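Local coordinates for protein endo-beta-1,4-glucanase (Cryptopygus antarcticus, PDB 5H4U) that hydrolyses internal beta-1,4-glucosidic linkages of carboxymethylcellulose, lichenan and barley beta-glucan, releasing mainly cellobiose, cellotriose and cellotetraose from carboxymethylcellulose, at residues L17-D29 and N196-R208. Residues are numbered along the deposited sequence; the frame is centred on the assembly and turned at random.
Sequences LTSGSGVTTRYWD and NADNPSMKFTQVR
Strands 19-27 and 201-207 pair antiparallel in the double-psi beta-barrel of this family 45 glycoside hydrolase, joining a first and a late strand. The evidence for the register is reciprocal bonding: Gly-20 N to Phe-204 O (2.9 Å) with Phe-204 N to Gly-20 O (2.8 Å), then the same exchange between Gly-22 and Met-202. One step further out, Gln-206 N reaches Thr-18 O at 2.7 Å. Gly-20 and Gly-22, without side chains, let the Phe-204 ring and the Met-202 methyl lie against their backbone. With chi1 at 70°, the ring turns back over the 17-29 backbone, one face taking Ser-19 CA in a CH-pi contact 4.3 Å from the centroid; Phe-137 meets this ring too. Met-202, bent at chi2, brings CE to 3.9 Å from Gly-22 CA. Regular pairing ends after Gly-22 and Met-202; Thr-24 N to Pro-200 O is only a weak bond. Strand 19-27 also pairs in parallel with strand 135-140 and leads on to Asp-29, the inferred nucleophile. Past the paired residues, Arg-26 extends from CG to NE and reaches Asp-198: NE donates a hydrogen bond to Gly-168 O, while NH1 shares a water with Asn-199 N. Asp-198 OD1 receives NH1 in a salt bridge, almost in line (174°) at 3.1 Å, on the anti side but tilted out of the carboxylate plane.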
# COMPACT_ATOMS: atom_id res chain seq x y z
N LEU A 17 -6.53 -7.26 19.96
CA LEU A 17 -6.20 -7.19 18.54
C LEU A 17 -7.48 -6.97 17.74
O LEU A 17 -8.56 -7.34 18.18
CB LEU A 17 -5.46 -8.46 18.08
CG LEU A 17 -6.37 -9.64 17.73
CD1 LEU A 17 -5.58 -10.82 17.22
CD2 LEU A 17 -7.22 -10.05 18.95
N THR A 18 -7.35 -6.38 16.57
CA THR A 18 -8.48 -5.89 15.80
C THR A 18 -8.87 -6.90 14.74
O THR A 18 -8.00 -7.52 14.11
CB THR A 18 -8.16 -4.56 15.14
OG1 THR A 18 -7.40 -3.76 16.05
CG2 THR A 18 -9.44 -3.82 14.77
N SER A 19 -10.16 -7.09 14.56
CA SER A 19 -10.62 -7.93 13.47
C SER A 19 -12.02 -7.49 13.10
O SER A 19 -12.71 -6.85 13.88
CB SER A 19 -10.58 -9.41 13.83
OG SER A 19 -11.45 -9.64 14.90
N GLY A 20 -12.42 -7.80 11.87
CA GLY A 20 -13.77 -7.49 11.47
C GLY A 20 -13.94 -7.66 9.98
O GLY A 20 -13.21 -8.40 9.35
N SER A 21 -14.97 -7.02 9.45
CA SER A 21 -15.28 -7.02 8.03
C SER A 21 -14.88 -5.67 7.45
O SER A 21 -14.89 -4.66 8.15
CB SER A 21 -16.76 -7.29 7.81
OG SER A 21 -17.04 -8.65 8.13
N GLY A 22 -14.54 -5.65 6.17
CA GLY A 22 -14.17 -4.37 5.61
C GLY A 22 -14.24 -4.37 4.10
O GLY A 22 -14.49 -5.39 3.45
N VAL A 23 -14.00 -3.19 3.55
CA VAL A 23 -13.93 -3.00 2.12
C VAL A 23 -12.52 -2.56 1.74
O VAL A 23 -11.75 -2.08 2.57
CB VAL A 23 -14.98 -1.95 1.66
CG1 VAL A 23 -16.38 -2.41 2.04
CG2 VAL A 23 -14.69 -0.62 2.31
N THR A 24 -12.17 -2.77 0.48
CA THR A 24 -10.83 -2.43 -0.00
C THR A 24 -10.94 -1.50 -1.20
O THR A 24 -12.02 -1.29 -1.76
CB THR A 24 -10.00 -3.69 -0.33
OG1 THR A 24 -10.61 -4.44 -1.40
CG2 THR A 24 -9.85 -4.58 0.92
N THR A 25 -9.82 -0.88 -1.57
CA THR A 25 -9.69 -0.14 -2.82
C THR A 25 -8.29 -0.43 -3.35
O THR A 25 -7.53 -1.17 -2.73
CB THR A 25 -9.91 1.37 -2.61
OG1 THR A 25 -9.07 1.85 -1.56
CG2 THR A 25 -11.37 1.69 -2.27
N ARG A 26 -7.94 0.15 -4.49
CA ARG A 26 -6.58 0.02 -5.00
C ARG A 26 -6.01 1.40 -5.32
O ARG A 26 -6.71 2.27 -5.82
CB ARG A 26 -6.52 -0.88 -6.23
CG ARG A 26 -7.41 -0.49 -7.34
CD ARG A 26 -7.46 -1.52 -8.41
NE ARG A 26 -8.19 -1.01 -9.56
CZ ARG A 26 -9.51 -1.11 -9.71
NH1 ARG A 26 -10.25 -1.68 -8.77
NH2 ARG A 26 -10.08 -0.58 -10.78
N TYR A 27 -4.72 1.58 -5.06
CA TYR A 27 -4.18 2.91 -5.31
C TYR A 27 -2.67 2.87 -5.29
O TYR A 27 -2.06 1.99 -4.68
CB TYR A 27 -4.68 3.91 -4.26
CG TYR A 27 -3.81 4.09 -3.04
CD1 TYR A 27 -3.86 3.18 -1.99
CD2 TYR A 27 -2.98 5.21 -2.90
CE1 TYR A 27 -3.08 3.35 -0.85
CE2 TYR A 27 -2.19 5.39 -1.77
CZ TYR A 27 -2.25 4.45 -0.75
OH TYR A 27 -1.46 4.64 0.37
N TRP A 28 -2.07 3.82 -6.00
CA TRP A 28 -0.62 3.99 -5.98
C TRP A 28 -0.35 5.43 -6.42
O TRP A 28 -0.25 5.72 -7.61
CB TRP A 28 0.10 3.01 -6.87
CG TRP A 28 1.56 3.02 -6.67
CD1 TRP A 28 2.46 3.92 -7.19
CD2 TRP A 28 2.32 2.08 -5.91
NE1 TRP A 28 3.74 3.59 -6.79
CE2 TRP A 28 3.68 2.47 -6.00
CE3 TRP A 28 1.98 0.96 -5.16
CZ2 TRP A 28 4.69 1.77 -5.36
CZ3 TRP A 28 2.98 0.26 -4.53
CH2 TRP A 28 4.33 0.66 -4.64
N ASP A 29 -0.25 6.31 -5.44
CA ASP A 29 0.01 7.71 -5.69
C ASP A 29 1.48 8.06 -5.52
O ASP A 29 1.84 9.22 -5.66
CB ASP A 29 -0.86 8.58 -4.77
CG ASP A 29 -0.55 8.39 -3.30
OD1 ASP A 29 0.40 7.64 -2.96
OD2 ASP A 29 -1.30 8.96 -2.47
N ASN A 196 -7.59 -8.72 -11.14
CA ASN A 196 -8.22 -7.43 -11.38
C ASN A 196 -9.57 -7.31 -10.67
O ASN A 196 -10.47 -6.59 -11.12
CB ASN A 196 -8.34 -7.19 -12.88
CG ASN A 196 -8.68 -5.76 -13.21
OD1 ASN A 196 -8.39 -4.83 -12.44
ND2 ASN A 196 -9.25 -5.56 -14.39
N ALA A 197 -9.68 -7.93 -9.51
CA ALA A 197 -10.85 -7.80 -8.66
C ALA A 197 -11.15 -6.34 -8.40
O ALA A 197 -10.23 -5.54 -8.22
CB ALA A 197 -10.63 -8.52 -7.33
N ASP A 198 -12.42 -5.99 -8.43
CA ASP A 198 -12.86 -4.61 -8.26
C ASP A 198 -13.40 -4.43 -6.84
O ASP A 198 -14.51 -4.88 -6.53
CB ASP A 198 -13.92 -4.28 -9.31
CG ASP A 198 -14.15 -2.82 -9.46
OD1 ASP A 198 -13.33 -2.01 -8.97
OD2 ASP A 198 -15.16 -2.47 -10.11
N ASN A 199 -12.63 -3.76 -5.99
CA ASN A 199 -13.03 -3.50 -4.60
C ASN A 199 -13.50 -4.77 -3.92
O ASN A 199 -14.67 -4.87 -3.53
CB ASN A 199 -14.12 -2.44 -4.51
CG ASN A 199 -13.73 -1.12 -5.06
OD1 ASN A 199 -12.56 -0.84 -5.25
ND2 ASN A 199 -14.72 -0.27 -5.27
N PRO A 200 -12.65 -5.78 -3.77
CA PRO A 200 -13.10 -6.99 -3.08
C PRO A 200 -13.32 -6.65 -1.63
O PRO A 200 -12.55 -5.91 -1.02
CB PRO A 200 -11.95 -7.97 -3.29
CG PRO A 200 -10.76 -7.11 -3.48
CD PRO A 200 -11.27 -5.92 -4.25
N SER A 201 -14.43 -7.14 -1.09
CA SER A 201 -14.69 -7.09 0.33
C SER A 201 -13.96 -8.22 1.04
O SER A 201 -13.55 -9.21 0.42
CB SER A 201 -16.19 -7.19 0.56
OG SER A 201 -16.81 -6.13 -0.11
N MET A 202 -13.83 -8.10 2.36
CA MET A 202 -13.08 -9.15 3.06
C MET A 202 -13.50 -9.17 4.52
O MET A 202 -14.20 -8.28 5.00
CB MET A 202 -11.57 -8.94 2.89
CG MET A 202 -10.99 -7.58 3.31
SD MET A 202 -11.17 -7.34 5.06
CE MET A 202 -10.53 -5.75 5.30
N LYS A 203 -13.05 -10.21 5.21
CA LYS A 203 -12.94 -10.23 6.66
C LYS A 203 -11.45 -10.25 7.00
O LYS A 203 -10.64 -10.75 6.23
CB LYS A 203 -13.68 -11.43 7.26
CG LYS A 203 -13.38 -12.73 6.56
CD LYS A 203 -14.06 -13.96 7.16
CE LYS A 203 -13.98 -15.17 6.19
NZ LYS A 203 -13.05 -16.28 6.63
N PHE A 204 -11.07 -9.67 8.14
CA PHE A 204 -9.67 -9.49 8.46
C PHE A 204 -9.42 -9.72 9.94
O PHE A 204 -10.29 -9.48 10.78
CB PHE A 204 -9.15 -8.09 8.09
CG PHE A 204 -9.69 -6.96 8.94
CD1 PHE A 204 -10.96 -6.44 8.70
CD2 PHE A 204 -8.93 -6.40 9.95
CE1 PHE A 204 -11.46 -5.39 9.48
CE2 PHE A 204 -9.42 -5.33 10.73
CZ PHE A 204 -10.68 -4.83 10.49
N THR A 205 -8.19 -10.05 10.25
CA THR A 205 -7.75 -10.19 11.62
C THR A 205 -6.33 -9.68 11.74
O THR A 205 -5.50 -9.89 10.85
CB THR A 205 -7.82 -11.65 12.07
OG1 THR A 205 -9.11 -12.17 11.72
CG2 THR A 205 -7.59 -11.78 13.59
N GLN A 206 -6.07 -8.97 12.83
CA GLN A 206 -4.73 -8.47 13.06
C GLN A 206 -3.82 -9.65 13.38
O GLN A 206 -4.24 -10.63 14.00
CB GLN A 206 -4.74 -7.43 14.18
CG GLN A 206 -3.38 -7.05 14.69
CD GLN A 206 -3.38 -5.73 15.47
OE1 GLN A 206 -2.58 -4.85 15.20
NE2 GLN A 206 -4.31 -5.58 16.40
N VAL A 207 -2.60 -9.60 12.84
CA VAL A 207 -1.60 -10.63 13.06
C VAL A 207 -0.28 -9.92 13.36
O VAL A 207 -0.09 -8.75 13.03
CB VAL A 207 -1.44 -11.62 11.87
CG1 VAL A 207 -2.78 -12.25 11.51
CG2 VAL A 207 -0.85 -10.90 10.67
N ARG A 208 0.62 -10.63 14.02
CA ARG A 208 1.97 -10.12 14.20
C ARG A 208 2.69 -10.09 12.85
O ARG A 208 2.59 -11.04 12.06
CB ARG A 208 2.74 -10.98 15.20
CG ARG A 208 4.04 -10.36 15.63
CD ARG A 208 4.56 -10.96 16.92
NE ARG A 208 5.51 -10.05 17.55
CZ ARG A 208 5.23 -9.21 18.55
NH1 ARG A 208 4.02 -9.15 19.11
NH2 ARG A 208 6.18 -8.42 19.00
O HOH W 1 -9.49 -3.04 -6.10